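Local coordinates for protein cellobiose 2-epimerase (Spirochaeta thermophila DSM 6192, PDB 5ZIG) that probably catalyses the reversible epimerization of cellobiose to 4-O-beta-D-glucopyranosyl-D-mannose, at residues 166-169 with 174-177; 178-181 with 186-189. All coordinates share one frame; numbering follows the deposited sequence.

Contact 1 of 2, residues 166-169 with 174-177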
# COMPACT_ATOMS: atom_id res chain seq x y z
N GLU A 166 -16.42 -0.18 -7.29
CA GLU A 166 -15.05 -0.58 -7.62
C GLU A 166 -14.47 0.27 -8.73
O GLU A 166 -13.32 0.72 -8.65
CB GLU A 166 -15.05 -2.06 -8.00
CG GLU A 166 -13.68 -2.65 -8.29
CD GLU A 166 -12.82 -2.78 -7.05
OE1 GLU A 166 -13.37 -2.81 -5.93
OE2 GLU A 166 -11.60 -2.88 -7.20
N ALA A 167 -15.24 0.51 -9.79
CA ALA A 167 -14.66 1.09 -11.00
C ALA A 167 -15.78 1.69 -11.84
O ALA A 167 -16.96 1.40 -11.64
CB ALA A 167 -13.87 0.04 -11.79
N PHE A 168 -15.38 2.54 -12.79
CA PHE A 168 -16.32 3.21 -13.68
C PHE A 168 -15.77 3.21 -15.10
O PHE A 168 -14.56 3.09 -15.33
CB PHE A 168 -16.61 4.66 -13.23
CG PHE A 168 -17.49 4.75 -12.02
CD1 PHE A 168 -16.95 4.65 -10.75
CD2 PHE A 168 -18.86 4.95 -12.17
CE1 PHE A 168 -17.78 4.74 -9.62
CE2 PHE A 168 -19.68 5.03 -11.06
CZ PHE A 168 -19.14 4.92 -9.79
N THR A 169 -16.70 3.35 -16.04
CA THR A 169 -16.37 3.60 -17.43
C THR A 169 -15.60 4.91 -17.57
O THR A 169 -15.56 5.74 -16.65
CB THR A 169 -17.64 3.66 -18.28
OG1 THR A 169 -18.62 4.47 -17.61
CG2 THR A 169 -18.22 2.26 -18.50
N THR A 174 -20.93 4.88 -15.58
CA THR A 174 -21.43 3.53 -15.36
C THR A 174 -20.51 2.78 -14.41
O THR A 174 -19.34 2.56 -14.75
CB THR A 174 -21.53 2.80 -16.71
OG1 THR A 174 -22.47 3.48 -17.55
CG2 THR A 174 -21.93 1.33 -16.53
N PRO A 175 -20.96 2.38 -13.23
CA PRO A 175 -20.09 1.58 -12.36
C PRO A 175 -19.81 0.22 -12.97
O PRO A 175 -20.67 -0.38 -13.64
CB PRO A 175 -20.88 1.47 -11.04
CG PRO A 175 -22.30 1.80 -11.40
CD PRO A 175 -22.24 2.73 -12.57
N LEU A 176 -18.59 -0.25 -12.78
CA LEU A 176 -18.13 -1.56 -13.20
C LEU A 176 -17.70 -2.35 -11.97
O LEU A 176 -17.02 -1.80 -11.09
CB LEU A 176 -16.95 -1.42 -14.17
CG LEU A 176 -17.32 -0.88 -15.56
CD1 LEU A 176 -16.08 -0.46 -16.35
CD2 LEU A 176 -18.10 -1.94 -16.30
N PRO A 177 -18.08 -3.62 -11.85
CA PRO A 177 -17.69 -4.42 -10.69
C PRO A 177 -16.35 -5.13 -10.91
O PRO A 177 -15.79 -5.14 -12.01
CB PRO A 177 -18.84 -5.42 -10.55
CG PRO A 177 -19.28 -5.64 -12.01
CD PRO A 177 -19.06 -4.32 -12.71
O HOH W 1 -18.88 -1.62 -8.97
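Ala167 and Leu176 form an antiparallel hydrogen-bonded pair: Leu176 N donates to Ala167 O at 2.6 Å, nearly straight at 175° but from above the carbonyl plane. Toward the turn, Thr169 N reaches Thr174 O over 3.0 Å. Thr169 supplies a further acceptor from its side chain, for OG1, lying between the backbone N and the carbonyl carbon (chi1 46°), takes the N-H of Thr174 at 3.1 Å; this hydroxyl also bonds Asp171 within the turn. The result is a short beta hairpin in which strand 167-168 is the middle of a three-stranded antiparallel sheet and strand 175-176 lies at its edge. Phe168 faces Pro175 as the non-hydrogen-bonded pair, where a proline forfeits no cross-strand N-H. The phenyl ring leans over this partner in a CH-pi contact, Pro175 CA standing 4.0 Å from the ring centroid, and Phe168 CE2 meets Pro175 CB at 3.8 Å. A serine in place of Phe168, without the ring, would probably leave a gap over Pro175 on that side of the hairpin. On the opposite side of the sheet, Ala167 CB and Leu176 CB pack at 4.2 Å, while Leu176 CD1 extends alongside the backbone to lie 3.9 Å from Thr169 N. Glu166 sends its carboxylate away from the hairpin to the hydroxyls of Thr190 and Thr193.

Contact 2 of 2, residues 178-181 with 186-189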
# COMPACT_ATOMS: atom_id res chain seq x y z
N GLU A 178 -15.84 -5.72 -9.83
CA GLU A 178 -14.53 -6.35 -9.88
C GLU A 178 -14.66 -7.79 -10.36
O GLU A 178 -15.39 -8.58 -9.73
CB GLU A 178 -13.85 -6.34 -8.52
CG GLU A 178 -12.65 -7.26 -8.48
CD GLU A 178 -11.53 -6.76 -9.38
OE1 GLU A 178 -11.48 -5.54 -9.67
OE2 GLU A 178 -10.68 -7.57 -9.78
N PRO A 179 -13.95 -8.18 -11.39
CA PRO A 179 -14.07 -9.53 -11.89
C PRO A 179 -13.40 -10.56 -11.03
O PRO A 179 -12.32 -10.34 -10.61
CB PRO A 179 -13.39 -9.45 -13.25
CG PRO A 179 -13.28 -8.00 -13.53
CD PRO A 179 -13.08 -7.38 -12.22
N LEU A 180 -14.07 -11.66 -10.75
CA LEU A 180 -13.54 -12.70 -9.93
C LEU A 180 -13.23 -13.91 -10.79
O LEU A 180 -12.73 -13.76 -11.85
CB LEU A 180 -14.48 -13.07 -8.79
CG LEU A 180 -15.14 -11.95 -7.98
CD1 LEU A 180 -15.85 -12.50 -6.79
CD2 LEU A 180 -14.23 -10.82 -7.55
N GLY A 181 -13.57 -15.09 -10.33
CA GLY A 181 -13.25 -16.28 -11.06
C GLY A 181 -14.14 -16.52 -12.22
O GLY A 181 -15.16 -15.95 -12.34
N PRO A 186 -19.46 -11.20 -10.65
CA PRO A 186 -18.40 -10.29 -10.21
C PRO A 186 -18.86 -9.43 -9.03
O PRO A 186 -20.06 -9.20 -8.83
CB PRO A 186 -18.11 -9.44 -11.46
CG PRO A 186 -19.37 -9.53 -12.28
CD PRO A 186 -20.03 -10.84 -11.96
N ALA A 187 -17.89 -9.00 -8.23
CA ALA A 187 -18.21 -8.29 -6.99
C ALA A 187 -18.26 -6.78 -7.24
O ALA A 187 -17.33 -6.23 -7.83
CB ALA A 187 -17.18 -8.60 -5.91
N PRO A 188 -19.34 -6.10 -6.86
CA PRO A 188 -19.38 -4.64 -7.05
C PRO A 188 -18.48 -3.88 -6.09
O PRO A 188 -18.11 -2.73 -6.40
CB PRO A 188 -20.87 -4.29 -6.83
CG PRO A 188 -21.61 -5.61 -6.93
CD PRO A 188 -20.64 -6.62 -6.38
N LYS A 189 -18.08 -4.47 -4.96
CA LYS A 189 -17.20 -3.81 -4.00
C LYS A 189 -16.13 -4.77 -3.49
O LYS A 189 -16.35 -5.98 -3.37
CB LYS A 189 -18.01 -3.23 -2.84
CG LYS A 189 -18.91 -2.06 -3.24
CD LYS A 189 -19.99 -1.79 -2.20
CE LYS A 189 -20.85 -0.60 -2.65
NZ LYS A 189 -21.97 -0.29 -1.70
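Glu178 and Ala187 exchange two backbone hydrogen bonds, and this reciprocal pair is the polar heart of the contact. Glu178 N donates its N-H to Ala187 O over a short 2.5 Å, and Ala187 N returns the bond to Glu178 O at 2.9 Å. The first is somewhat the straighter, 159° at the hydrogen against 145° for the second. Together they make a single antiparallel bridge, an isolated beta-type pairing between residues that lie in loops. Pro179 and Pro186 follow as the next pair in register, a position where no cross-strand N-H would be called on. Pro179 approaches Pro186 through its backbone, its ring directed away, and Pro179 CA lies 4.1 Å from Pro186 CB. The example shows how a single bridge can join two loop segments.

Carbon atoms press on the same two carbonyl oxygens. Pro186 CB comes within 3.3 Å of Glu178 O, and Glu178 CB lies 3.5 Å from Ala187 O, although the rest of the glutamate chain bends away toward Glu166. Further out, Leu180 turns back toward the second segment. With its CG anti to the carbonyl carbon (chi1 -45°), the branch carrying CD2 reaches the methyl of Ala187 at 4.0 Å, and CG itself stands 4.0 Å from Ala187 N, so the leucine packs beside one of the bridging bonds.

At the far end of the segment Lys189 NZ forms a salt bridge with Asp158. Leu180 and Ala187 both rest on Tyr237 of strand 237-238, Ala187 and Pro188 touch Met245 of strand 244-245, and the chain then continues through strand 189-190 into helix 191-208.

In the fold
Following helix 139-156, the chain first closes the turn between 169 and 174 through contact 1, forming the hairpin of strands 167-168 and 175-176. Its second segment runs directly into the first segment of contact 2, which closes the next loop, 182-185, so the two closures follow in series and neither nests nor crosses. Their centres lie about 11 Å apart. The return arm of contact 2 comes back beside contact 1: Glu166 N probably bonds Pro188 O, and Pro177 packs against Ala187 and Pro188. Together they join the small sheet containing strand 117-118 to the region of strands 237-238 and 244-245, ahead of helix 191-208.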